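Local coordinates for protein beta-galactosidase/beta-glucuronidase (Faecalibacterium prausnitzii L2-6, PDB 6MVF) that binds flavin mononucleotide and, as a glycoside hydrolase family 2 member, probably hydrolyses beta-glucuronides in the human gut, at residues A[323-336]-A[527-539]. Numbering follows the deposited sequence.
Sequences IIKELGANTIRLAH and IWASHVWNMFDFG
Strands 331-334 and 529-532 of the TIM barrel, where Arg333 faces His531, run 7.4 Å apart at closest with their directions 64° apart; strand 292-300 pairs in parallel with both and separates them. On the inner side of the barrel, over strand 292-300, His531 NE2 donates to Thr331 OG1 at 3.1 Å, the hydroxyl standing 20° out of the imidazole plane. The trans chi1 of Thr331 (-178°) sets OG1 beside the carbonyl carbon, where it meets NE2 and also bonds to Ala353 O. Arg333 CB sits over one face of the same imidazole in a CH-pi contact, 3.7 Å from the ring centroid. An alanine in place of His531 would probably cost Thr331 OG1 its imidazole donor and leave a gap beneath Arg333 CB. Toward the C-terminal ends of the strands, His336 and Trp533 meet obliquely, His336 NE2 3.3 Å from Trp533 CH2, and Ala335 CB meets the indole edge. On the helix side, Met535 bends at chi2, which carries its sulfur and methyl against helix 314-327: CE lies 3.5 Å from Ile323 CG2, CG touches Ile324 CG1, and SD meets Leu327 CD2 tip to tip. The chemistry thus divides in two: thioether and aliphatic packing joins helix to loop, whereas the barrel side mixes hydrogen bonds with ring packing, Arg333 being held by Asn398 and by a salt bridge from NH2 to Glu357, whose other oxygen bonds His336 ND1.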
# COMPACT_ATOMS: atom_id res chain seq x y z
N ILE A 323 6.87 2.44 21.25
CA ILE A 323 8.02 2.26 22.12
C ILE A 323 7.58 2.14 23.58
O ILE A 323 8.05 1.25 24.31
CB ILE A 323 9.03 3.41 21.92
CG1 ILE A 323 9.68 3.26 20.55
CG2 ILE A 323 10.06 3.37 23.01
CD1 ILE A 323 10.43 4.51 20.06
N ILE A 324 6.63 2.97 23.99
CA ILE A 324 6.16 2.90 25.38
C ILE A 324 5.41 1.60 25.64
O ILE A 324 5.52 1.03 26.74
CB ILE A 324 5.33 4.14 25.71
CG1 ILE A 324 6.22 5.39 25.62
CG2 ILE A 324 4.70 4.01 27.10
CD1 ILE A 324 5.45 6.67 25.38
N LYS A 325 4.67 1.08 24.64
CA LYS A 325 4.03 -0.22 24.77
C LYS A 325 5.04 -1.35 24.95
O LYS A 325 4.86 -2.22 25.81
CB LYS A 325 3.14 -0.51 23.56
CG LYS A 325 2.23 -1.74 23.74
CD LYS A 325 1.04 -1.37 24.62
CE LYS A 325 0.17 -2.54 24.92
NZ LYS A 325 -0.84 -2.17 25.91
N GLU A 326 6.12 -1.35 24.15
CA GLU A 326 7.14 -2.39 24.29
C GLU A 326 7.79 -2.36 25.67
O GLU A 326 8.28 -3.39 26.16
CB GLU A 326 8.22 -2.21 23.22
CG GLU A 326 7.77 -2.45 21.79
CD GLU A 326 8.70 -1.82 20.75
OE1 GLU A 326 8.33 -1.83 19.53
OE2 GLU A 326 9.78 -1.31 21.14
N LEU A 327 7.86 -1.17 26.28
CA LEU A 327 8.40 -1.01 27.62
C LEU A 327 7.57 -1.77 28.65
O LEU A 327 8.11 -2.23 29.66
CB LEU A 327 8.45 0.48 27.95
CG LEU A 327 8.99 0.86 29.33
CD1 LEU A 327 10.45 0.45 29.46
CD2 LEU A 327 8.79 2.33 29.59
N GLY A 328 6.27 -1.93 28.41
CA GLY A 328 5.40 -2.56 29.38
C GLY A 328 4.68 -1.58 30.27
O GLY A 328 4.08 -2.00 31.26
N ALA A 329 4.74 -0.28 29.97
CA ALA A 329 3.95 0.72 30.67
C ALA A 329 2.46 0.57 30.37
O ALA A 329 2.05 0.30 29.24
CB ALA A 329 4.44 2.12 30.26
N ASN A 330 1.63 0.78 31.39
CA ASN A 330 0.18 0.77 31.18
C ASN A 330 -0.45 2.14 31.40
O ASN A 330 -1.67 2.27 31.27
CB ASN A 330 -0.50 -0.24 32.10
CG ASN A 330 -0.26 0.06 33.57
OD1 ASN A 330 0.37 1.06 33.92
ND2 ASN A 330 -0.78 -0.80 34.44
N THR A 331 0.34 3.16 31.74
CA THR A 331 -0.19 4.50 31.92
C THR A 331 0.78 5.49 31.31
O THR A 331 2.00 5.28 31.30
CB THR A 331 -0.44 4.80 33.43
OG1 THR A 331 -1.00 6.11 33.58
CG2 THR A 331 0.83 4.68 34.26
N ILE A 332 0.23 6.58 30.78
CA ILE A 332 1.04 7.66 30.25
C ILE A 332 0.49 8.97 30.76
O ILE A 332 -0.67 9.30 30.50
CB ILE A 332 1.07 7.69 28.72
CG1 ILE A 332 1.79 6.48 28.14
CG2 ILE A 332 1.75 8.99 28.27
CD1 ILE A 332 1.56 6.31 26.63
N ARG A 333 1.33 9.74 31.47
CA ARG A 333 0.98 11.10 31.83
C ARG A 333 1.39 12.03 30.68
O ARG A 333 2.58 12.17 30.37
CB ARG A 333 1.65 11.52 33.13
CG ARG A 333 1.40 12.98 33.45
CD ARG A 333 2.08 13.42 34.73
NE ARG A 333 1.85 14.84 34.99
CZ ARG A 333 2.76 15.65 35.52
NH1 ARG A 333 3.96 15.19 35.85
NH2 ARG A 333 2.47 16.93 35.71
N LEU A 334 0.40 12.67 30.06
CA LEU A 334 0.64 13.50 28.88
C LEU A 334 0.84 14.96 29.30
O LEU A 334 0.02 15.84 29.05
CB LEU A 334 -0.51 13.32 27.90
CG LEU A 334 -0.26 12.03 27.13
CD1 LEU A 334 -1.32 11.79 26.09
CD2 LEU A 334 1.14 12.08 26.49
N ALA A 335 1.98 15.20 29.94
CA ALA A 335 2.30 16.52 30.43
C ALA A 335 2.85 17.39 29.29
O ALA A 335 3.31 16.86 28.27
CB ALA A 335 3.31 16.41 31.58
N HIS A 336 2.78 18.72 29.43
CA HIS A 336 2.09 19.46 30.50
C HIS A 336 0.96 20.26 29.87
O HIS A 336 0.71 21.40 30.26
CB HIS A 336 3.01 20.46 31.22
CG HIS A 336 3.99 19.86 32.18
ND1 HIS A 336 3.60 19.23 33.35
CD2 HIS A 336 5.35 19.84 32.18
CE1 HIS A 336 4.68 18.83 34.01
NE2 HIS A 336 5.75 19.18 33.32
N ILE A 527 -0.09 2.90 45.76
CA ILE A 527 0.27 4.01 44.89
C ILE A 527 -0.54 3.85 43.61
O ILE A 527 -0.34 2.89 42.86
CB ILE A 527 1.77 4.03 44.59
CG1 ILE A 527 2.59 4.22 45.88
CG2 ILE A 527 2.09 5.11 43.54
CD1 ILE A 527 2.59 5.64 46.42
N TRP A 528 -1.48 4.76 43.37
CA TRP A 528 -2.44 4.48 42.31
C TRP A 528 -1.78 4.56 40.94
O TRP A 528 -2.12 3.77 40.05
CB TRP A 528 -3.67 5.39 42.41
CG TRP A 528 -3.39 6.85 42.30
CD1 TRP A 528 -3.01 7.69 43.30
CD2 TRP A 528 -3.45 7.65 41.11
NE1 TRP A 528 -2.84 8.96 42.82
CE2 TRP A 528 -3.09 8.96 41.47
CE3 TRP A 528 -3.76 7.38 39.77
CZ2 TRP A 528 -3.03 10.00 40.54
CZ3 TRP A 528 -3.73 8.41 38.85
CH2 TRP A 528 -3.35 9.71 39.24
N ALA A 529 -0.81 5.47 40.77
CA ALA A 529 -0.05 5.57 39.53
C ALA A 529 1.29 6.25 39.80
O ALA A 529 1.34 7.26 40.49
CB ALA A 529 -0.82 6.35 38.46
N SER A 530 2.36 5.69 39.24
CA SER A 530 3.67 6.30 39.18
C SER A 530 4.04 6.57 37.73
O SER A 530 3.73 5.77 36.83
CB SER A 530 4.74 5.41 39.84
OG SER A 530 4.75 4.11 39.28
N HIS A 531 4.72 7.69 37.49
CA HIS A 531 5.08 8.14 36.15
C HIS A 531 6.54 8.57 36.13
O HIS A 531 6.90 9.59 36.72
CB HIS A 531 4.19 9.30 35.71
CG HIS A 531 2.76 8.93 35.53
ND1 HIS A 531 1.80 9.20 36.48
CD2 HIS A 531 2.12 8.31 34.50
CE1 HIS A 531 0.62 8.77 36.05
NE2 HIS A 531 0.79 8.23 34.85
N VAL A 532 7.38 7.79 35.45
CA VAL A 532 8.77 8.20 35.22
C VAL A 532 8.81 9.54 34.50
O VAL A 532 8.21 9.71 33.44
CB VAL A 532 9.51 7.15 34.39
CG1 VAL A 532 10.90 7.69 33.97
CG2 VAL A 532 9.61 5.86 35.17
N TRP A 533 9.52 10.49 35.08
CA TRP A 533 9.94 11.66 34.33
C TRP A 533 11.33 11.34 33.81
O TRP A 533 12.27 11.18 34.60
CB TRP A 533 9.93 12.91 35.21
CG TRP A 533 10.05 14.19 34.43
CD1 TRP A 533 11.17 14.96 34.27
CD2 TRP A 533 9.01 14.85 33.70
NE1 TRP A 533 10.88 16.06 33.49
CE2 TRP A 533 9.57 16.01 33.13
CE3 TRP A 533 7.66 14.58 33.50
CZ2 TRP A 533 8.82 16.88 32.35
CZ3 TRP A 533 6.92 15.45 32.73
CH2 TRP A 533 7.51 16.60 32.17
N ASN A 534 11.47 11.16 32.50
CA ASN A 534 10.42 11.25 31.48
C ASN A 534 10.73 10.06 30.52
O ASN A 534 11.79 9.44 30.64
CB ASN A 534 10.47 12.64 30.79
CG ASN A 534 9.39 12.85 29.74
OD1 ASN A 534 9.47 12.32 28.63
ND2 ASN A 534 8.39 13.67 30.06
N MET A 535 9.81 9.72 29.60
CA MET A 535 10.08 8.62 28.67
C MET A 535 11.27 8.93 27.78
O MET A 535 12.13 8.07 27.55
CB MET A 535 8.86 8.32 27.80
CG MET A 535 9.05 7.14 26.87
SD MET A 535 9.26 5.53 27.69
CE MET A 535 9.72 4.49 26.30
N PHE A 536 11.32 10.15 27.25
CA PHE A 536 12.34 10.58 26.32
C PHE A 536 12.99 11.84 26.87
O PHE A 536 12.29 12.68 27.45
CB PHE A 536 11.77 10.90 24.94
CG PHE A 536 10.91 9.82 24.37
CD1 PHE A 536 11.49 8.66 23.86
CD2 PHE A 536 9.54 9.96 24.35
CE1 PHE A 536 10.69 7.64 23.33
CE2 PHE A 536 8.72 8.94 23.83
CZ PHE A 536 9.29 7.79 23.32
N ASP A 537 14.31 11.96 26.69
CA ASP A 537 14.94 13.27 26.71
C ASP A 537 14.08 14.25 25.90
O ASP A 537 13.46 13.88 24.90
CB ASP A 537 16.35 13.19 26.11
CG ASP A 537 17.24 12.08 26.73
OD1 ASP A 537 17.14 11.78 27.94
OD2 ASP A 537 18.08 11.52 25.99
N PHE A 538 14.01 15.50 26.35
CA PHE A 538 13.20 16.49 25.63
C PHE A 538 13.92 17.83 25.68
O PHE A 538 14.87 18.01 26.45
CB PHE A 538 11.77 16.56 26.21
CG PHE A 538 11.70 16.94 27.69
CD1 PHE A 538 11.78 15.97 28.67
CD2 PHE A 538 11.53 18.25 28.08
CE1 PHE A 538 11.72 16.30 30.01
CE2 PHE A 538 11.44 18.58 29.42
CZ PHE A 538 11.54 17.60 30.38
N GLY A 539 13.46 18.78 24.86
CA GLY A 539 14.15 20.05 24.69
C GLY A 539 13.80 21.11 25.72
O GLY A 539 12.62 21.40 25.95
O HOH W 1 5.60 15.21 29.56